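Local coordinates for protein probable amino acid aminotransferase (Mycobacterium tuberculosis, PDB 6Q1S) that is a probable class IV aminotransferase that holds 4'-deoxy-4'-aminopyridoxal-5'-phosphate and 2-oxoglutaric acid in its pocket, at residues H20-A25 with S96-E100; G29-F33 with L59-P63. All coordinates share one frame; numbering follows the deposited sequence.

Starting from the N terminus, the chain enters interaction 1 at 20-25, a turn running into the short helix 24-27, then reaches interaction 2 at 29-33, where strand 31-39 begins. Past helix 46-59, the bend 59-63 comes back to that strand, and interaction 2 closes a loop with 25 residues between its segments. Only after helix 67-84 and strand 89-96 does 96-100 return to 20-25, so the loop of interaction 2 is nested inside that of interaction 1. The start of strand 31-39 thus meets the exit of helix 46-59, and the loop leaving strand 89-96 meets the start of helix 24-27. Arg97 joins the two contacts through a salt bridge with Asp30 and a probable, very short hydrogen bond with Met60 O. Both touch the second subunit.

Interaction 1 (H20-A25 with S96-E100); sequences HADDLA and SRGRE
Arg99 lays its guanidinium flat on the His20 ring while holding the Asp22 carboxylate in a salt bridge. Ring and guanidinium centres are 3.8 Å apart with planes at 10°, NH1 lying over the ring and CD making a CH-pi contact with the same face. In the salt bridge, Arg99 NE is 3.0 Å from Asp22 OD2, and OD1 lies in the guanidinium plane at the edge, near NE and NH2; all three hydrogen bonds are weak, and the carboxylate and guanidinium planes are 57° apart. Gly98 O accepts from Leu24 N at 2.8 Å, and Asp22 O from Glu100 N at 3.1 Å, making a single beta bridge around Asp23 and Arg99 where strand 89-96 of the antiparallel sheet runs out into its loop. Asp23 is the N-cap of helix 24-27. Its side chain swings CG anti to the backbone N (chi1 -165°), which lets Asp23 OD1 take Ala25 N on the anti lone pair at 2.9 Å and Ser96 OG on the syn side at 2.8 Å; OD2 bonds Thr106. Ser96 OG in turn accepts from Gly98 N at 3.0 Å, an ST turn. Beside this cap, Ala25 CB and Ser96 CB meet at 3.5 Å, and Leu24 CD1 packs against the aliphatic part of Arg97.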
# COMPACT_ATOMS: atom_id res chain seq x y z
N HIS B 20 16.05 7.36 -6.93
CA HIS B 20 15.73 7.64 -8.32
C HIS B 20 14.21 7.66 -8.52
O HIS B 20 13.44 7.20 -7.68
CB HIS B 20 16.38 6.61 -9.23
CG HIS B 20 17.88 6.63 -9.18
ND1 HIS B 20 18.65 7.19 -10.18
CD2 HIS B 20 18.74 6.17 -8.25
CE1 HIS B 20 19.93 7.06 -9.86
NE2 HIS B 20 20.01 6.45 -8.70
N ALA B 21 13.80 8.21 -9.66
CA ALA B 21 12.37 8.33 -9.95
C ALA B 21 11.71 6.99 -10.22
O ALA B 21 10.48 6.90 -10.17
CB ALA B 21 12.16 9.26 -11.14
N ASP B 22 12.50 5.95 -10.51
CA ASP B 22 11.97 4.64 -10.83
C ASP B 22 12.19 3.62 -9.71
O ASP B 22 12.05 2.42 -9.95
CB ASP B 22 12.58 4.12 -12.14
CG ASP B 22 14.09 4.19 -12.14
OD1 ASP B 22 14.71 3.71 -13.11
OD2 ASP B 22 14.67 4.69 -11.15
N ASP B 23 12.54 4.08 -8.51
CA ASP B 23 12.68 3.16 -7.39
C ASP B 23 11.31 2.60 -7.03
O ASP B 23 10.33 3.33 -6.93
CB ASP B 23 13.29 3.88 -6.18
CG ASP B 23 13.78 2.92 -5.12
OD1 ASP B 23 12.93 2.28 -4.45
OD2 ASP B 23 15.01 2.79 -4.95
N LEU B 24 11.24 1.28 -6.86
CA LEU B 24 9.96 0.62 -6.64
C LEU B 24 9.31 1.01 -5.32
O LEU B 24 8.10 0.80 -5.16
CB LEU B 24 10.14 -0.90 -6.72
CG LEU B 24 10.33 -1.41 -8.14
CD1 LEU B 24 11.04 -2.76 -8.14
CD2 LEU B 24 9.00 -1.50 -8.86
N ALA B 25 10.07 1.59 -4.39
CA ALA B 25 9.45 2.12 -3.18
C ALA B 25 8.53 3.29 -3.49
O ALA B 25 7.52 3.47 -2.81
CB ALA B 25 10.53 2.55 -2.18
N SER B 96 13.81 -1.35 0.16
CA SER B 96 12.98 -1.43 -1.03
C SER B 96 13.56 -2.41 -2.03
O SER B 96 14.74 -2.78 -1.96
CB SER B 96 12.83 -0.06 -1.69
OG SER B 96 12.74 -0.18 -3.10
N ARG B 97 12.72 -2.83 -2.98
CA ARG B 97 13.15 -3.77 -4.01
C ARG B 97 14.16 -3.17 -4.98
O ARG B 97 14.79 -3.91 -5.73
CB ARG B 97 11.94 -4.31 -4.77
CG ARG B 97 12.17 -5.65 -5.45
CD ARG B 97 10.87 -6.27 -5.94
NE ARG B 97 9.88 -6.39 -4.87
CZ ARG B 97 9.78 -7.43 -4.05
NH1 ARG B 97 10.62 -8.45 -4.17
NH2 ARG B 97 8.85 -7.44 -3.11
N GLY B 98 14.32 -1.85 -4.98
CA GLY B 98 15.27 -1.21 -5.87
C GLY B 98 14.62 -0.60 -7.08
O GLY B 98 13.40 -0.43 -7.17
N ARG B 99 15.47 -0.24 -8.04
CA ARG B 99 15.00 0.38 -9.26
C ARG B 99 14.32 -0.65 -10.15
O ARG B 99 14.61 -1.85 -10.08
CB ARG B 99 16.17 1.03 -10.00
CG ARG B 99 16.70 2.27 -9.28
CD ARG B 99 17.87 2.92 -10.00
NE ARG B 99 17.49 3.55 -11.26
CZ ARG B 99 18.33 4.20 -12.06
NH1 ARG B 99 19.60 4.32 -11.71
NH2 ARG B 99 17.89 4.74 -13.19
N GLU B 100 13.39 -0.18 -10.99
CA GLU B 100 12.72 -1.07 -11.93
C GLU B 100 13.71 -1.57 -12.98
O GLU B 100 14.41 -0.78 -13.62
CB GLU B 100 11.56 -0.35 -12.61
CG GLU B 100 10.81 -1.23 -13.60
CD GLU B 100 9.66 -0.50 -14.28
OE1 GLU B 100 9.40 0.67 -13.92
OE2 GLU B 100 9.02 -1.10 -15.16

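Interaction 2 (G29-F33 with L59-P63); sequences GDGVF and LMDLP
Val32 turns its two methyls to the bend that follows helix 46-59, and the apolar part of the contact gathers on CG1. Val32 CG1 lies 3.7 Å from Met60 CG and 3.9 Å from Leu62 CD1. Val32 and Leu62 meet tip to tip, Leu62 CD1 also touching Val32 CG2 at 4.0 Å, whereas the Met60 chain runs past Val32 in the opposite direction. Leu62 CD1 reaches on to Gly31 CA at 4.3 Å. Leu53 and Ser56 of the helix also pack on Val32, so Val32 sits against both the helix and its exit.

The second kind of contact brings a thioether methyl to a carboxylate. Met60 is bent at both chi2 (-83°) and chi3 (-73°), which curls Met60 CE round to 3.1 Å from Asp30 OD2 and 3.6 Å from Gly31 N. Asp30 itself is the centre of an inverse gamma turn, closed by a weak bond from Gly31 N to Gly29 O, just where strand 31-39 starts.

Backbone geometry shapes the other side. Helix 46-59 ends in a Schellman motif with Asp61, at positive phi, as its C-prime residue; this reversal leaves Met60 and Leu62 both directed at the strand, while the Asp61 carboxylate makes salt bridges with Arg163 and Arg167 of the second subunit.

The direct contact is made largely of methyl and thioether atoms, while a polar link between the segments goes by way of Arg97, which pairs with Asp30 OD1 and makes a probable, very short hydrogen bond to Met60 O. Asp30 OD2 has a hydrogen-bond partner beyond the two segments as well as the Met60 methyl, and the salt bridge from Arg97 to OD1 probably offsets the charge of this buried carboxylate.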
# COMPACT_ATOMS: atom_id res chain seq x y z
N GLY B 29 5.35 1.39 -3.91
CA GLY B 29 5.43 1.08 -2.49
C GLY B 29 5.97 -0.30 -2.20
O GLY B 29 5.57 -0.92 -1.20
N ASP B 30 6.87 -0.80 -3.04
CA ASP B 30 7.30 -2.20 -3.00
C ASP B 30 8.54 -2.29 -2.13
O ASP B 30 9.67 -2.19 -2.60
CB ASP B 30 7.56 -2.71 -4.41
CG ASP B 30 7.63 -4.22 -4.48
OD1 ASP B 30 7.91 -4.76 -5.57
OD2 ASP B 30 7.35 -4.88 -3.45
N GLY B 31 8.33 -2.49 -0.83
CA GLY B 31 9.43 -2.62 0.10
C GLY B 31 8.91 -2.79 1.50
O GLY B 31 7.70 -2.75 1.75
N VAL B 32 9.85 -2.98 2.43
CA VAL B 32 9.53 -3.14 3.84
C VAL B 32 10.32 -2.11 4.63
O VAL B 32 11.33 -1.58 4.17
CB VAL B 32 9.82 -4.56 4.35
CG1 VAL B 32 9.03 -5.58 3.55
CG2 VAL B 32 11.31 -4.86 4.30
N PHE B 33 9.84 -1.82 5.84
CA PHE B 33 10.53 -0.85 6.69
C PHE B 33 10.29 -1.17 8.15
O PHE B 33 9.46 -2.02 8.50
CB PHE B 33 10.09 0.59 6.37
CG PHE B 33 8.80 1.00 7.02
CD1 PHE B 33 7.58 0.60 6.50
CD2 PHE B 33 8.81 1.81 8.14
CE1 PHE B 33 6.40 0.99 7.10
CE2 PHE B 33 7.63 2.21 8.74
CZ PHE B 33 6.42 1.80 8.22
N LEU B 59 8.57 -12.52 3.45
CA LEU B 59 7.20 -12.48 2.95
C LEU B 59 7.08 -11.66 1.67
O LEU B 59 6.12 -11.85 0.92
CB LEU B 59 6.27 -11.90 4.01
CG LEU B 59 6.06 -12.76 5.25
CD1 LEU B 59 5.59 -11.92 6.43
CD2 LEU B 59 5.06 -13.87 4.96
N MET B 60 8.03 -10.77 1.40
CA MET B 60 7.99 -9.91 0.23
C MET B 60 8.95 -10.36 -0.86
O MET B 60 9.15 -9.61 -1.83
CB MET B 60 8.27 -8.47 0.63
CG MET B 60 7.09 -7.81 1.30
SD MET B 60 5.94 -7.17 0.08
CE MET B 60 6.86 -5.75 -0.51
N ASP B 61 9.53 -11.55 -0.74
CA ASP B 61 10.45 -12.10 -1.74
C ASP B 61 11.58 -11.11 -2.02
O ASP B 61 12.00 -10.93 -3.17
CB ASP B 61 9.70 -12.48 -3.01
CG ASP B 61 8.59 -13.48 -2.75
OD1 ASP B 61 8.87 -14.52 -2.11
OD2 ASP B 61 7.45 -13.23 -3.17
N LEU B 62 12.05 -10.48 -0.99
CA LEU B 62 13.16 -9.55 -0.96
C LEU B 62 14.43 -10.26 -0.53
O LEU B 62 14.37 -11.24 0.22
CB LEU B 62 12.87 -8.39 0.01
CG LEU B 62 11.99 -7.27 -0.55
CD1 LEU B 62 11.45 -6.41 0.57
CD2 LEU B 62 12.80 -6.44 -1.53
N PRO B 63 15.59 -9.81 -1.01
CA PRO B 63 16.84 -10.42 -0.56
C PRO B 63 16.96 -10.37 0.96
O PRO B 63 16.53 -9.41 1.60
CB PRO B 63 17.92 -9.55 -1.23
CG PRO B 63 17.24 -8.99 -2.43
CD PRO B 63 15.81 -8.77 -2.03